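Local atomic coordinates of periplasmic binding protein (Veillonella parvula, PDB entry 4MO9), a protein that probably captures a solute, perhaps an iron-siderophore complex, in the periplasm for uptake by an ABC-type transporter. Residues R40-S46 with I67-S73; A108-V112 with K136-I142; G60-P64 with M89-A93. All blocks are in the same frame, centred on the assembly; numbering follows the deposited sequence.

How the contacts relate
Contact 1 lies on the same side of the chain's centre as each of the others, in the lobe built around the parallel sheet of strands 67-69, 41-42, 118-122 and 143-147. It pairs the first two of these strands and runs on to the trimethylamine oxide pocket through Trp45 and Ser73. It touches both other contacts. Val42 CG2 meets Val111 CG1 of contact 2 at 3.7 Å, and Met70 CE meets Leu92 CD2 of contact 3 at 4.0 Å. Centre to centre, contact 1 is about 14 Å from contact 2 and about 12 Å from contact 3. Contacts 2 and 3 do not touch, their nearest atoms being about 12 Å apart.

Contact 1: residues R40-S46 with I67-S73; sequences RVVLQWS and IAGMDTS. With TMO (trimethylamine oxide), chain B.
Asp71 sets CG between its own backbone N and carbonyl carbon (chi1 60°), and Ser46 turns OG beside its N (chi1 -66°), so that the two groups meet just beyond a pair of parallel strands. Strands 41-42 and 67-69 form a beta-alpha-beta unit with helix 52-59. A beta bulge lets Val41 O accept from Ala68 N at 2.7 Å and from Gly69 N at 3.1 Å, both on the same face of its plane. Leu43 N follows with an almost straight bond to Gly69 O (2.9 Å), and Leu43 CD1 packs on selenomethionine Met70 CE, 3.7 Å away. Beyond this point the carboxylate replaces strand pairing: Asp71 OD2 takes Ser46 N on its syn lone pair at 2.8 Å. Asp71 OD1 accepts Ser46 OG at 2.7 Å, on the syn side but 18° out of plane. A water links Asp71 OD2 to Trp45 N. With an alanine at Asp71, Ser46 N and OG would probably lose their acceptor and the turn carrying Trp45 would be freer to shift. Trimethylamine oxide OAE sits over the centre of one face of the Trp45 ring. Nearby, Ser73 OG, also bonded to Arg78 NH1, donates to Ser46 O at 2.7 Å.

Contact 2: residues A108-V112 with K136-I142; sequences AEQVV and KMDAAGI
Lys136 lies against Ala108 and ends at Glu109, bordering a small apolar interface between helix 108-112 and the end of helix 134-139. Lys136 CB stands 4.2 Å from Ala108 CB. Beyond CG the chain is fully extended, which carries Lys136 CD to 3.6 Å from Ala108 CB and takes CE on to the carboxylate of Glu109. At the tip, Lys136 NZ forms a salt bridge with Glu109 OE2, a hydrogen bond of 3.2 Å that uses the syn lone pair. Glu109 comes to meet it by a bend at chi2 (72°), since its CB does not itself face the other helix.

Behind this salt bridge the selenomethionine Met137 folds back at chi2 and chi3. Met137 CE is thereby set 3.7 Å from Ala108 CB and 3.9 Å from Val112 CG2, while SE lies beside Val111 CG1. Val112 spreads its two branches over the partner: Val112 CG1 rests on Ala140 CB at 3.7 Å, and Val112 CG2 reaches Ile142 CD1 at 4.2 Å. Ile142 follows a Schellman motif that ends the helix, in which Gly141 has positive phi, Gly141 N bonds to Asp138 O and Ile142 N to Met137 O. The chain then enters strand 143-147, at one edge of the parallel sheet. Val111 and Ile142 also touch Val98 and Pro116, respectively.

The contact is thus largely apolar, made of methyl, methylene and selenium groups. These pack behind a single ion pair at the exposed margin, where solvent probably weakens the attraction between the charges.

Contact 3: residues G60-P64 with M89-A93; sequences GKDTP and MPELA
Pro64 and the selenomethionine Met89 form the centre of this contact, Met89 SE lying 3.7 Å from Pro64 CG and equally near its CD. Met89 runs straight out from its backbone (chi1 -176°) and bends only at chi3 (-77°). That bend brings Met89 CE to Gly60 O at 3.7 Å and to Lys61 CA at 3.9 Å, while Met89 SE passes Thr63 CB at 4.0 Å. Glu91 CB also reaches Pro64 CG, at 4.0 Å, with Leu92 CD2 more loosely against the same atom.

Gly60 leaves helix 52-59 with positive phi, and Gly60 O accepts from Thr63 N and from Thr63 OG1, the latter at 2.6 Å in the carbonyl plane on a lone pair. Across the contact, the 3-10 turn after helix 79-88 is closed by Leu92 N bonding to Met89 O at 3.0 Å. Farther out, Phe358 packs on both Met89 and Leu92, and Leu92 also touches Phe85 of helix 79-88.

The contact therefore joins two helix-ending turns mostly by apolar contact, with no hydrogen bond between the two segments. With the bonds kept inside each turn, the meeting of Met89 and the proline ring probably relies on close fit rather than on directed bonds.

Contact 1: residues R40-S46 with I67-S73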
# COMPACT_ATOMS: atom_id res chain seq x y z
N ARG A 40 -4.68 -21.36 -10.70
CA ARG A 40 -3.23 -21.45 -10.78
C ARG A 40 -2.61 -20.09 -11.09
O ARG A 40 -2.01 -19.89 -12.16
CB ARG A 40 -2.80 -22.53 -11.78
CG ARG A 40 -3.24 -23.92 -11.37
CD ARG A 40 -2.75 -24.99 -12.32
NE ARG A 40 -1.31 -25.19 -12.21
CZ ARG A 40 -0.72 -25.85 -11.21
NH1 ARG A 40 -1.46 -26.35 -10.22
NH2 ARG A 40 0.60 -25.98 -11.19
N VAL A 41 -2.76 -19.16 -10.15
CA VAL A 41 -2.29 -17.80 -10.32
C VAL A 41 -0.78 -17.70 -10.07
O VAL A 41 -0.26 -18.38 -9.17
CB VAL A 41 -3.05 -16.86 -9.35
CG1 VAL A 41 -2.56 -15.41 -9.46
CG2 VAL A 41 -4.57 -16.94 -9.58
N VAL A 42 -0.07 -16.89 -10.85
CA VAL A 42 1.32 -16.51 -10.53
C VAL A 42 1.30 -15.09 -9.96
O VAL A 42 0.86 -14.14 -10.62
CB VAL A 42 2.25 -16.55 -11.77
CG1 VAL A 42 3.61 -15.96 -11.44
CG2 VAL A 42 2.40 -17.98 -12.29
N LEU A 43 1.76 -14.95 -8.72
CA LEU A 43 1.77 -13.65 -8.05
C LEU A 43 2.95 -12.77 -8.45
O LEU A 43 4.06 -13.27 -8.67
CB LEU A 43 1.83 -13.85 -6.53
CG LEU A 43 0.71 -14.68 -5.92
CD1 LEU A 43 0.99 -14.93 -4.43
CD2 LEU A 43 -0.62 -13.97 -6.11
N GLN A 44 2.71 -11.46 -8.51
CA GLN A 44 3.77 -10.47 -8.61
C GLN A 44 3.45 -9.33 -7.64
O GLN A 44 2.27 -9.07 -7.36
CB GLN A 44 3.86 -9.90 -10.03
CG GLN A 44 4.37 -10.88 -11.06
CD GLN A 44 5.85 -11.19 -10.89
OE1 GLN A 44 6.22 -12.29 -10.46
NE2 GLN A 44 6.69 -10.24 -11.26
N TRP A 45 4.50 -8.68 -7.16
CA TRP A 45 4.41 -7.53 -6.23
C TRP A 45 3.50 -7.76 -5.02
O TRP A 45 2.71 -6.89 -4.65
CB TRP A 45 3.96 -6.26 -6.99
CG TRP A 45 5.04 -5.66 -7.83
CD1 TRP A 45 6.23 -6.24 -8.18
CD2 TRP A 45 5.04 -4.34 -8.41
NE1 TRP A 45 6.98 -5.36 -8.95
CE2 TRP A 45 6.26 -4.19 -9.10
CE3 TRP A 45 4.13 -3.28 -8.41
CZ2 TRP A 45 6.60 -3.01 -9.79
CZ3 TRP A 45 4.46 -2.11 -9.09
CH2 TRP A 45 5.69 -1.99 -9.77
N SER A 46 3.62 -8.93 -4.38
CA SER A 46 2.80 -9.23 -3.21
C SER A 46 3.04 -8.23 -2.08
O SER A 46 4.19 -7.94 -1.71
CB SER A 46 3.02 -10.67 -2.74
OG SER A 46 2.53 -11.56 -3.73
N ILE A 67 -3.09 -20.49 -5.90
CA ILE A 67 -1.80 -19.89 -6.24
C ILE A 67 -0.82 -20.95 -6.74
O ILE A 67 -0.50 -21.89 -6.00
CB ILE A 67 -1.18 -19.16 -5.03
CG1 ILE A 67 -2.09 -18.02 -4.56
CG2 ILE A 67 0.21 -18.63 -5.39
CD1 ILE A 67 -1.71 -17.48 -3.19
N ALA A 68 -0.34 -20.81 -7.98
CA ALA A 68 0.62 -21.75 -8.55
C ALA A 68 2.07 -21.28 -8.37
O ALA A 68 3.00 -22.11 -8.32
CB ALA A 68 0.33 -21.96 -10.01
N GLY A 69 2.26 -19.97 -8.30
CA GLY A 69 3.59 -19.39 -8.17
C GLY A 69 3.62 -18.22 -7.22
O GLY A 69 2.84 -17.26 -7.37
N MSE A 70 4.54 -18.29 -6.26
CA MSE A 70 4.67 -17.28 -5.21
C MSE A 70 5.90 -16.41 -5.49
O MSE A 70 6.99 -16.94 -5.70
CB MSE A 70 4.80 -17.99 -3.86
CG MSE A 70 5.31 -17.13 -2.71
SE MSE A 70 4.07 -15.71 -2.18
CE MSE A 70 2.59 -16.83 -1.69
N ASP A 71 5.73 -15.10 -5.54
CA ASP A 71 6.87 -14.20 -5.72
C ASP A 71 7.58 -14.03 -4.38
O ASP A 71 7.12 -14.55 -3.36
CB ASP A 71 6.43 -12.84 -6.26
CG ASP A 71 5.47 -12.13 -5.33
OD1 ASP A 71 4.67 -12.82 -4.66
OD2 ASP A 71 5.50 -10.88 -5.26
N THR A 72 8.70 -13.30 -4.38
CA THR A 72 9.51 -13.15 -3.17
C THR A 72 9.43 -11.76 -2.57
O THR A 72 10.21 -11.41 -1.68
CB THR A 72 11.00 -13.45 -3.44
OG1 THR A 72 11.53 -12.47 -4.32
CG2 THR A 72 11.15 -14.81 -4.07
N SER A 73 8.49 -10.96 -3.07
CA SER A 73 8.29 -9.59 -2.60
C SER A 73 8.09 -9.50 -1.07
O SER A 73 8.78 -8.72 -0.39
CB SER A 73 7.12 -8.96 -3.35
OG SER A 73 6.71 -7.74 -2.76
CAA TMO B . 8.91 -2.88 -3.89
NAC TMO B . 8.49 -3.55 -5.12
CAD TMO B . 9.66 -4.13 -5.80
CAB TMO B . 7.58 -4.65 -4.80
OAE TMO B . 7.92 -2.72 -5.87
O HOH W 1 7.17 -9.53 -7.03

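Contact 2: residues A108-V112 with K136-I142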
# COMPACT_ATOMS: atom_id res chain seq x y z
N ALA A 108 11.04 -16.79 -17.47
CA ALA A 108 9.75 -17.06 -18.11
C ALA A 108 9.47 -18.56 -18.25
O ALA A 108 8.35 -19.01 -18.03
CB ALA A 108 9.68 -16.37 -19.45
N GLU A 109 10.50 -19.32 -18.62
CA GLU A 109 10.36 -20.77 -18.79
C GLU A 109 10.01 -21.47 -17.47
O GLU A 109 9.26 -22.45 -17.46
CB GLU A 109 11.64 -21.36 -19.40
CG GLU A 109 11.86 -21.04 -20.88
CD GLU A 109 12.24 -19.59 -21.14
OE1 GLU A 109 12.83 -18.96 -20.24
OE2 GLU A 109 11.93 -19.07 -22.24
N GLN A 110 10.56 -20.97 -16.36
CA GLN A 110 10.26 -21.55 -15.05
C GLN A 110 8.80 -21.30 -14.68
O GLN A 110 8.13 -22.16 -14.11
CB GLN A 110 11.19 -20.95 -13.98
CG GLN A 110 11.05 -21.57 -12.59
CD GLN A 110 10.14 -20.77 -11.66
OE1 GLN A 110 9.71 -21.27 -10.62
NE2 GLN A 110 9.86 -19.52 -12.03
N VAL A 111 8.31 -20.12 -15.04
CA VAL A 111 6.92 -19.77 -14.77
C VAL A 111 5.96 -20.60 -15.63
O VAL A 111 5.00 -21.17 -15.11
CB VAL A 111 6.66 -18.28 -15.00
CG1 VAL A 111 5.19 -17.98 -14.80
CG2 VAL A 111 7.53 -17.45 -14.05
N VAL A 112 6.23 -20.65 -16.94
CA VAL A 112 5.44 -21.46 -17.87
C VAL A 112 5.35 -22.91 -17.39
O VAL A 112 4.33 -23.58 -17.57
CB VAL A 112 6.03 -21.41 -19.30
CG1 VAL A 112 5.33 -22.39 -20.24
CG2 VAL A 112 5.94 -20.00 -19.86
N LYS A 136 5.89 -14.42 -24.16
CA LYS A 136 6.10 -15.80 -23.73
C LYS A 136 4.89 -16.33 -22.97
O LYS A 136 4.53 -17.51 -23.11
CB LYS A 136 7.39 -15.93 -22.91
CG LYS A 136 8.64 -15.72 -23.77
CD LYS A 136 9.90 -15.99 -22.98
CE LYS A 136 11.15 -15.81 -23.83
NZ LYS A 136 12.38 -15.96 -23.01
N MSE A 137 4.26 -15.47 -22.19
CA MSE A 137 3.04 -15.83 -21.47
C MSE A 137 1.91 -16.11 -22.47
O MSE A 137 1.20 -17.12 -22.37
CB MSE A 137 2.63 -14.73 -20.49
CG MSE A 137 3.70 -14.33 -19.44
SE MSE A 137 4.20 -15.81 -18.26
CE MSE A 137 5.97 -16.14 -19.03
N ASP A 138 1.77 -15.22 -23.46
CA ASP A 138 0.78 -15.40 -24.53
C ASP A 138 0.99 -16.72 -25.28
O ASP A 138 0.06 -17.51 -25.48
CB ASP A 138 0.87 -14.24 -25.54
CG ASP A 138 0.37 -12.91 -24.97
OD1 ASP A 138 -0.26 -12.89 -23.90
OD2 ASP A 138 0.61 -11.86 -25.61
N ALA A 139 2.23 -16.95 -25.72
CA ALA A 139 2.57 -18.18 -26.43
C ALA A 139 2.18 -19.44 -25.64
O ALA A 139 1.82 -20.45 -26.24
CB ALA A 139 4.05 -18.20 -26.78
N ALA A 140 2.24 -19.36 -24.32
CA ALA A 140 1.95 -20.52 -23.46
C ALA A 140 0.47 -20.62 -23.09
O ALA A 140 0.06 -21.56 -22.40
CB ALA A 140 2.79 -20.47 -22.19
N GLY A 141 -0.34 -19.65 -23.52
CA GLY A 141 -1.77 -19.68 -23.26
C GLY A 141 -2.14 -19.14 -21.89
O GLY A 141 -3.25 -19.38 -21.39
N ILE A 142 -1.23 -18.40 -21.26
CA ILE A 142 -1.48 -17.82 -19.95
C ILE A 142 -2.12 -16.43 -20.09
O ILE A 142 -1.64 -15.60 -20.88
CB ILE A 142 -0.17 -17.71 -19.13
CG1 ILE A 142 0.45 -19.11 -18.97
CG2 ILE A 142 -0.41 -17.05 -17.78
CD1 ILE A 142 1.95 -19.09 -18.74

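Contact 3: residues G60-P64 with M89-A93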
# COMPACT_ATOMS: atom_id res chain seq x y z
N GLY A 60 -9.86 -16.20 1.49
CA GLY A 60 -9.74 -16.56 2.90
C GLY A 60 -8.82 -17.75 3.09
O GLY A 60 -7.70 -17.77 2.56
N LYS A 61 -9.29 -18.76 3.81
CA LYS A 61 -8.47 -19.92 4.13
C LYS A 61 -8.10 -20.74 2.90
O LYS A 61 -7.15 -21.52 2.93
CB LYS A 61 -9.18 -20.82 5.14
CG LYS A 61 -9.24 -20.27 6.55
CD LYS A 61 -10.09 -21.18 7.43
CE LYS A 61 -9.79 -20.98 8.91
NZ LYS A 61 -10.63 -21.88 9.77
N ASP A 62 -8.86 -20.56 1.82
CA ASP A 62 -8.62 -21.29 0.57
C ASP A 62 -7.58 -20.62 -0.32
O ASP A 62 -7.34 -21.06 -1.44
CB ASP A 62 -9.93 -21.44 -0.23
CG ASP A 62 -10.94 -22.32 0.48
OD1 ASP A 62 -10.53 -23.30 1.14
OD2 ASP A 62 -12.15 -22.02 0.38
N THR A 63 -6.97 -19.54 0.18
CA THR A 63 -5.97 -18.80 -0.59
C THR A 63 -4.89 -19.66 -1.27
O THR A 63 -4.62 -19.48 -2.46
CB THR A 63 -5.31 -17.68 0.26
OG1 THR A 63 -6.30 -16.69 0.59
CG2 THR A 63 -4.20 -17.00 -0.51
N PRO A 64 -4.26 -20.59 -0.54
CA PRO A 64 -3.19 -21.36 -1.21
C PRO A 64 -3.68 -22.24 -2.36
O PRO A 64 -2.89 -22.58 -3.25
CB PRO A 64 -2.64 -22.25 -0.08
CG PRO A 64 -3.04 -21.56 1.19
CD PRO A 64 -4.39 -20.97 0.88
N MSE A 89 -0.65 -19.52 8.05
CA MSE A 89 -0.99 -20.24 6.82
C MSE A 89 0.29 -20.85 6.23
O MSE A 89 0.79 -20.37 5.22
CB MSE A 89 -1.64 -19.28 5.82
CG MSE A 89 -2.13 -19.93 4.55
SE MSE A 89 -3.11 -18.65 3.47
CE MSE A 89 -4.77 -18.71 4.53
N PRO A 90 0.84 -21.90 6.87
CA PRO A 90 2.15 -22.44 6.49
C PRO A 90 2.24 -22.93 5.05
O PRO A 90 3.34 -23.03 4.51
CB PRO A 90 2.37 -23.60 7.48
CG PRO A 90 1.00 -23.90 8.04
CD PRO A 90 0.27 -22.59 8.04
N GLU A 91 1.10 -23.23 4.44
CA GLU A 91 1.10 -23.72 3.06
C GLU A 91 1.64 -22.69 2.08
O GLU A 91 2.02 -23.03 0.96
CB GLU A 91 -0.30 -24.14 2.64
CG GLU A 91 -0.85 -25.34 3.39
CD GLU A 91 -2.31 -25.58 3.07
OE1 GLU A 91 -3.16 -24.76 3.51
OE2 GLU A 91 -2.61 -26.58 2.38
N LEU A 92 1.66 -21.42 2.50
CA LEU A 92 2.16 -20.35 1.64
C LEU A 92 3.63 -20.55 1.31
O LEU A 92 4.09 -20.22 0.21
CB LEU A 92 1.95 -18.98 2.30
CG LEU A 92 0.53 -18.41 2.37
CD1 LEU A 92 0.55 -17.06 3.07
CD2 LEU A 92 -0.07 -18.27 0.96
N ALA A 93 4.38 -21.10 2.27
CA ALA A 93 5.82 -21.29 2.12
C ALA A 93 6.15 -22.55 1.33
O ALA A 93 7.33 -22.84 1.07
CB ALA A 93 6.49 -21.31 3.49